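PDB 7LKJ: aminofutalosine deaminase from Helicobacter pylori, which probably removes the amino group from the adenine base of aminofutalosine and from adenosine by hydrolysis at a bound metal ion. Local coordinates for residues N77-F82 against A326-S331; L191-P196 against L218-L223. All coordinates share one frame; numbering follows the deposited sequence.

Interaction 1: residues N77-F82 against A326-S331. With FE (Fe (III) ion), chain E.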
loop_
_atom_site.group_PDB
_atom_site.type_symbol
_atom_site.label_atom_id
_atom_site.label_comp_id
_atom_site.label_asym_id
_atom_site.label_seq_id
_atom_site.Cartn_x
_atom_site.Cartn_y
_atom_site.Cartn_z
ATOM N N ASN A 77 -0.118 17.936 -5.281
ATOM C CA ASN A 77 0.820 17.284 -4.372
ATOM C C ASN A 77 1.541 18.394 -3.619
ATOM O O ASN A 77 2.471 19.011 -4.141
ATOM C CB ASN A 77 1.788 16.397 -5.150
ATOM C CG ASN A 77 2.498 15.393 -4.271
ATOM O OD1 ASN A 77 2.358 15.409 -3.050
ATOM N ND2 ASN A 77 3.268 14.507 -4.892
ATOM N N ALA A 78 1.122 18.643 -2.382
ATOM C CA ALA A 78 1.569 19.846 -1.695
ATOM C C ALA A 78 2.930 19.701 -1.028
ATOM O O ALA A 78 3.493 20.713 -0.593
ATOM C CB ALA A 78 0.526 20.265 -0.660
ATOM N N HIS A 79 3.477 18.490 -0.936
ATOM C CA HIS A 79 4.745 18.269 -0.241
ATOM C C HIS A 79 5.530 17.177 -0.952
ATOM O O HIS A 79 5.152 16.003 -0.898
ATOM C CB HIS A 79 4.512 17.902 1.223
ATOM C CG HIS A 79 5.714 18.107 2.088
ATOM N ND1 HIS A 79 6.234 19.356 2.354
ATOM C CD2 HIS A 79 6.503 17.223 2.743
ATOM C CE1 HIS A 79 7.289 19.232 3.139
ATOM N NE2 HIS A 79 7.474 17.948 3.389
ATOM N N THR A 80 6.608 17.563 -1.631
ATOM C CA THR A 80 7.449 16.614 -2.353
ATOM C C THR A 80 8.822 17.233 -2.561
ATOM O O THR A 80 8.931 18.379 -3.010
ATOM C CB THR A 80 6.842 16.213 -3.692
ATOM O OG1 THR A 80 7.802 15.469 -4.452
ATOM C CG2 THR A 80 6.527 17.421 -4.432
ATOM N N HIS A 81 9.860 16.494 -2.200
ATOM C CA HIS A 81 11.230 16.950 -2.392
ATOM C C HIS A 81 11.735 16.327 -3.690
ATOM O O HIS A 81 11.866 15.102 -3.792
ATOM C CB HIS A 81 12.095 16.563 -1.193
ATOM C CG HIS A 81 11.524 16.987 0.126
ATOM N ND1 HIS A 81 12.261 17.663 1.074
ATOM C CD2 HIS A 81 10.288 16.823 0.659
ATOM C CE1 HIS A 81 11.504 17.903 2.130
ATOM N NE2 HIS A 81 10.302 17.404 1.904
ATOM N N PHE A 82 12.028 17.174 -4.679
ATOM C CA PHE A 82 12.548 16.720 -5.960
ATOM C C PHE A 82 14.068 16.720 -6.028
ATOM O O PHE A 82 14.626 16.151 -6.972
ATOM C CB PHE A 82 12.004 17.596 -7.098
ATOM C CG PHE A 82 10.564 17.331 -7.448
ATOM C CD1 PHE A 82 10.204 16.190 -8.146
ATOM C CD2 PHE A 82 9.574 18.237 -7.100
ATOM C CE1 PHE A 82 8.883 15.949 -8.477
ATOM C CE2 PHE A 82 8.251 18.002 -7.431
ATOM C CZ PHE A 82 7.906 16.856 -8.118
ATOM N N ALA A 326 0.147 14.041 0.620
ATOM C CA ALA A 326 1.280 14.344 -0.234
ATOM C C ALA A 326 2.245 13.172 -0.210
ATOM O O ALA A 326 2.316 12.418 0.763
ATOM C CB ALA A 326 1.994 15.626 0.197
ATOM N N THR A 327 2.989 13.033 -1.302
ATOM C CA THR A 327 3.888 11.910 -1.490
ATOM C C THR A 327 5.191 12.034 -0.708
ATOM O O THR A 327 5.880 11.023 -0.531
ATOM C CB THR A 327 4.186 11.763 -2.977
ATOM O OG1 THR A 327 4.664 13.013 -3.479
ATOM C CG2 THR A 327 2.916 11.393 -3.734
ATOM N N ASP A 328 5.537 13.234 -0.252
ATOM C CA ASP A 328 6.857 13.557 0.312
ATOM C C ASP A 328 7.887 13.347 -0.802
ATOM O O ASP A 328 7.572 13.519 -1.985
ATOM C CB ASP A 328 7.105 12.756 1.586
ATOM C CG ASP A 328 8.130 13.405 2.500
ATOM O OD1 ASP A 328 9.334 13.360 2.171
ATOM O OD2 ASP A 328 7.730 13.956 3.548
ATOM N N GLY A 329 9.121 12.974 -0.459
ATOM C CA GLY A 329 10.139 12.684 -1.441
ATOM C C GLY A 329 10.489 11.203 -1.386
ATOM O O GLY A 329 10.135 10.487 -0.459
ATOM N N LEU A 330 11.216 10.752 -2.414
ATOM C CA LEU A 330 11.728 9.387 -2.401
ATOM C C LEU A 330 12.900 9.177 -1.449
ATOM O O LEU A 330 13.503 8.092 -1.487
ATOM C CB LEU A 330 12.125 8.902 -3.778
ATOM C CG LEU A 330 10.976 8.618 -4.729
ATOM C CD1 LEU A 330 11.402 8.137 -6.115
ATOM C CD2 LEU A 330 9.971 7.675 -4.091
ATOM N N SER A 331 13.245 10.155 -0.601
ATOM C CA SER A 331 14.167 9.844 0.480
ATOM C C SER A 331 13.542 8.883 1.472
ATOM O O SER A 331 14.267 8.233 2.233
ATOM C CB SER A 331 14.593 11.112 1.208
ATOM O OG SER A 331 15.285 11.998 0.354
HETATM FE FE FE E . 9.038 16.572 4.026
#
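The carboxamide of Asn-77 lies across the side chain of Thr-327 at about a right angle. Its OD1 accepts the Thr-327 backbone N at 3.0 Å, with 161° at the hydrogen and the donor tilted slightly from the carbonyl plane. ND2 faces Thr-327 OG1, though so closely that the length of this bond is doubtful, and is also hydrogen-bonded to Gln-125. With CG anti to the backbone N (chi1 -163°), Asn-77 extends its amide to the backbone and hydroxyl of Thr-327. One residue earlier, Ala-326 CB packs 3.5 Å from His-79 CB. A weak bond of 2.9 Å runs from Asp-328 N to His-79 O.

Beyond these anchors lies the metal. His-79, Thr-80 and His-81 form the His-X-His motif of the amidohydrolase barrel: NE2 of His-79 sits 2.2 Å from the iron(III) ion and NE2 of His-81 2.6 Å. Asp-328, which belongs to the iron site, holds OD2 3.0 Å from the iron, long for a direct bond in this model. The same OD2 lies at the edge of the His-79 ring, in its plane, with carboxylate and ring turned 74° apart. Gly-329 N binds Asp-328 OD1 at 2.7 Å, on the anti side, which would restrict rotation of the carboxylate. This division between its two oxygens is consistent with OD1 orienting the group while OD2 is turned to the cation.

Interaction 2: residues L191-P196 against L218-L223; sequences LAVHAP and LSTHFL. With FE (Fe (III) ion), chain E.
Backbone hydrogen bonds join 191-196 to 218-223, beginning with Val-193 N, which lies nearly in line with the C=O of Ser-219, 3.1 Å from Ser-219 O. Ser-219 N in turn reaches Leu-191 O at 3.4 Å, a weak bond, and the same oxygen receives a CA-H...O contact from Leu-218 CA at 3.3 Å. Ala-192 thus pairs with Ser-219, both side chains on one face of the sheet, while those of Leu-191 and Leu-218 lie on the other and pack on helix 201-214. The N-to-C directions diverge by 23°, so the strands are parallel. With that helix between them they make a beta-alpha-beta crossover of the amidohydrolase TIM barrel, and His-221 stands near the C-terminal end of its second strand, where such barrels keep their active sites.

Toward this end backbone and side-chain bonds mix. His-194 O accepts two donors of one residue: His-221 N at 3.1 Å and, more weakly, His-221 ND1 at 3.0 Å, which meets the oxygen at the ring edge with a bent angle of 135°. Because CG of His-221 is anti to its carbonyl carbon (chi1 -51°), beside the backbone N that binds the same oxygen, the imidazole swings back toward that oxygen, and its NE2 lies 2.3 Å from the iron(III) ion. The bond from Thr-220 OG1 to Val-193 O is modelled too short for its length to be trusted; OG1 is also hydrogen-bonded to Tyr-262.

Ring and apolar contacts are sparser. The imidazoles of His-194 and His-221 meet obliquely, centroids 5.5 Å apart, while His-194 ND1 bonds Ser-198. Pro-196 CG touches Phe-222 CD1 at 3.9 Å, the two side chains crossing at about a right angle.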
loop_
_atom_site.group_PDB
_atom_site.type_symbol
_atom_site.label_atom_id
_atom_site.label_comp_id
_atom_site.label_asym_id
_atom_site.label_seq_id
_atom_site.Cartn_x
_atom_site.Cartn_y
_atom_site.Cartn_z
ATOM N N LEU A 191 8.531 30.028 1.137
ATOM C CA LEU A 191 9.660 29.846 2.035
ATOM C C LEU A 191 9.300 28.789 3.065
ATOM O O LEU A 191 8.140 28.658 3.462
ATOM C CB LEU A 191 10.047 31.157 2.730
ATOM C CG LEU A 191 10.866 32.139 1.892
ATOM C CD1 LEU A 191 10.751 33.548 2.448
ATOM C CD2 LEU A 191 12.319 31.707 1.824
ATOM N N ALA A 192 10.307 28.034 3.499
ATOM C CA ALA A 192 10.090 26.910 4.396
ATOM C C ALA A 192 11.070 26.948 5.557
ATOM O O ALA A 192 12.246 27.284 5.385
ATOM C CB ALA A 192 10.223 25.575 3.652
ATOM N N VAL A 193 10.569 26.604 6.740
ATOM C CA VAL A 193 11.378 26.378 7.932
ATOM C C VAL A 193 11.403 24.876 8.172
ATOM O O VAL A 193 10.346 24.246 8.294
ATOM C CB VAL A 193 10.819 27.128 9.150
ATOM C CG1 VAL A 193 11.564 26.723 10.413
ATOM C CG2 VAL A 193 10.898 28.630 8.933
ATOM N N HIS A 194 12.605 24.299 8.225
ATOM C CA HIS A 194 12.765 22.848 8.219
ATOM C C HIS A 194 11.994 22.157 9.338
ATOM O O HIS A 194 10.965 21.523 9.082
ATOM C CB HIS A 194 14.245 22.475 8.309
ATOM C CG HIS A 194 14.510 21.015 8.117
ATOM N ND1 HIS A 194 14.607 20.131 9.170
ATOM C CD2 HIS A 194 14.697 20.281 6.993
ATOM C CE1 HIS A 194 14.843 18.917 8.704
ATOM N NE2 HIS A 194 14.902 18.981 7.387
ATOM N N ALA A 195 12.476 22.259 10.573
ATOM C CA ALA A 195 11.893 21.510 11.676
ATOM C C ALA A 195 12.204 22.233 12.978
ATOM O O ALA A 195 13.078 23.109 13.010
ATOM C CB ALA A 195 12.434 20.071 11.714
ATOM N N PRO A 196 11.503 21.901 14.066
ATOM C CA PRO A 196 11.860 22.460 15.379
ATOM C C PRO A 196 13.174 21.939 15.940
ATOM O O PRO A 196 13.600 22.416 16.999
ATOM C CB PRO A 196 10.682 22.035 16.272
ATOM C CG PRO A 196 9.562 21.774 15.330
ATOM C CD PRO A 196 10.206 21.206 14.105
ATOM N N LEU A 218 4.290 29.632 3.936
ATOM C CA LEU A 218 5.211 28.974 4.850
ATOM C C LEU A 218 4.826 27.507 4.965
ATOM O O LEU A 218 3.664 27.186 5.222
ATOM C CB LEU A 218 5.199 29.629 6.233
ATOM C CG LEU A 218 5.592 31.102 6.331
ATOM C CD1 LEU A 218 4.750 31.782 7.379
ATOM C CD2 LEU A 218 7.065 31.237 6.675
ATOM N N SER A 219 5.786 26.622 4.735
ATOM C CA SER A 219 5.620 25.213 5.050
ATOM C C SER A 219 6.672 24.811 6.071
ATOM O O SER A 219 7.764 25.384 6.116
ATOM C CB SER A 219 5.730 24.328 3.807
ATOM O OG SER A 219 7.025 23.771 3.698
ATOM N N THR A 220 6.337 23.822 6.893
ATOM C CA THR A 220 7.275 23.360 7.903
ATOM C C THR A 220 6.907 21.944 8.316
ATOM O O THR A 220 5.736 21.553 8.283
ATOM C CB THR A 220 7.301 24.299 9.121
ATOM O OG1 THR A 220 8.507 24.089 9.865
ATOM C CG2 THR A 220 6.096 24.073 10.026
ATOM N N HIS A 221 7.928 21.173 8.679
ATOM C CA HIS A 221 7.743 19.840 9.234
ATOM C C HIS A 221 7.606 19.976 10.745
ATOM O O HIS A 221 8.492 20.535 11.403
ATOM C CB HIS A 221 8.916 18.927 8.878
ATOM C CG HIS A 221 9.253 18.907 7.419
ATOM N ND1 HIS A 221 9.799 19.989 6.763
ATOM C CD2 HIS A 221 9.136 17.927 6.491
ATOM C CE1 HIS A 221 9.995 19.681 5.494
ATOM N NE2 HIS A 221 9.603 18.434 5.303
ATOM N N PHE A 222 6.505 19.474 11.295
ATOM C CA PHE A 222 6.200 19.656 12.707
ATOM C C PHE A 222 5.893 18.318 13.359
ATOM O O PHE A 222 5.106 17.530 12.824
ATOM C CB PHE A 222 5.017 20.613 12.885
ATOM C CG PHE A 222 4.715 20.945 14.317
ATOM C CD1 PHE A 222 5.641 21.619 15.094
ATOM C CD2 PHE A 222 3.503 20.588 14.884
ATOM C CE1 PHE A 222 5.366 21.928 16.412
ATOM C CE2 PHE A 222 3.220 20.894 16.201
ATOM C CZ PHE A 222 4.154 21.566 16.967
ATOM N N LEU A 223 6.499 18.092 14.529
ATOM C CA LEU A 223 6.386 16.876 15.334
ATOM C C LEU A 223 6.125 15.619 14.512
ATOM O O LEU A 223 5.067 14.995 14.635
ATOM C CB LEU A 223 5.292 17.058 16.389
ATOM C CG LEU A 223 5.568 18.197 17.374
ATOM C CD1 LEU A 223 4.460 18.309 18.407
ATOM C CD2 LEU A 223 6.923 18.011 18.047
HETATM FE FE FE E . 9.038 16.572 4.026
#

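In the fold
From the N terminus, the chain first builds a small sheet and then enters the barrel on strand 69-81, whose end supplies 77-82. The loop after strand 323-325 comes back to it at 326-331, so interaction 1 closes a loop of 243 intervening residues and brings the first and last parallel strands of the barrel together. Interaction 2 lies wholly within that loop: 191-196 and 218-223 are separated by just 21 residues, mostly helix 201-214, and join consecutive strands. The centres are about 14 Å apart, yet the two contacts meet at the iron, where NE2 of His-79 and NE2 of His-221 are 2.9 Å apart.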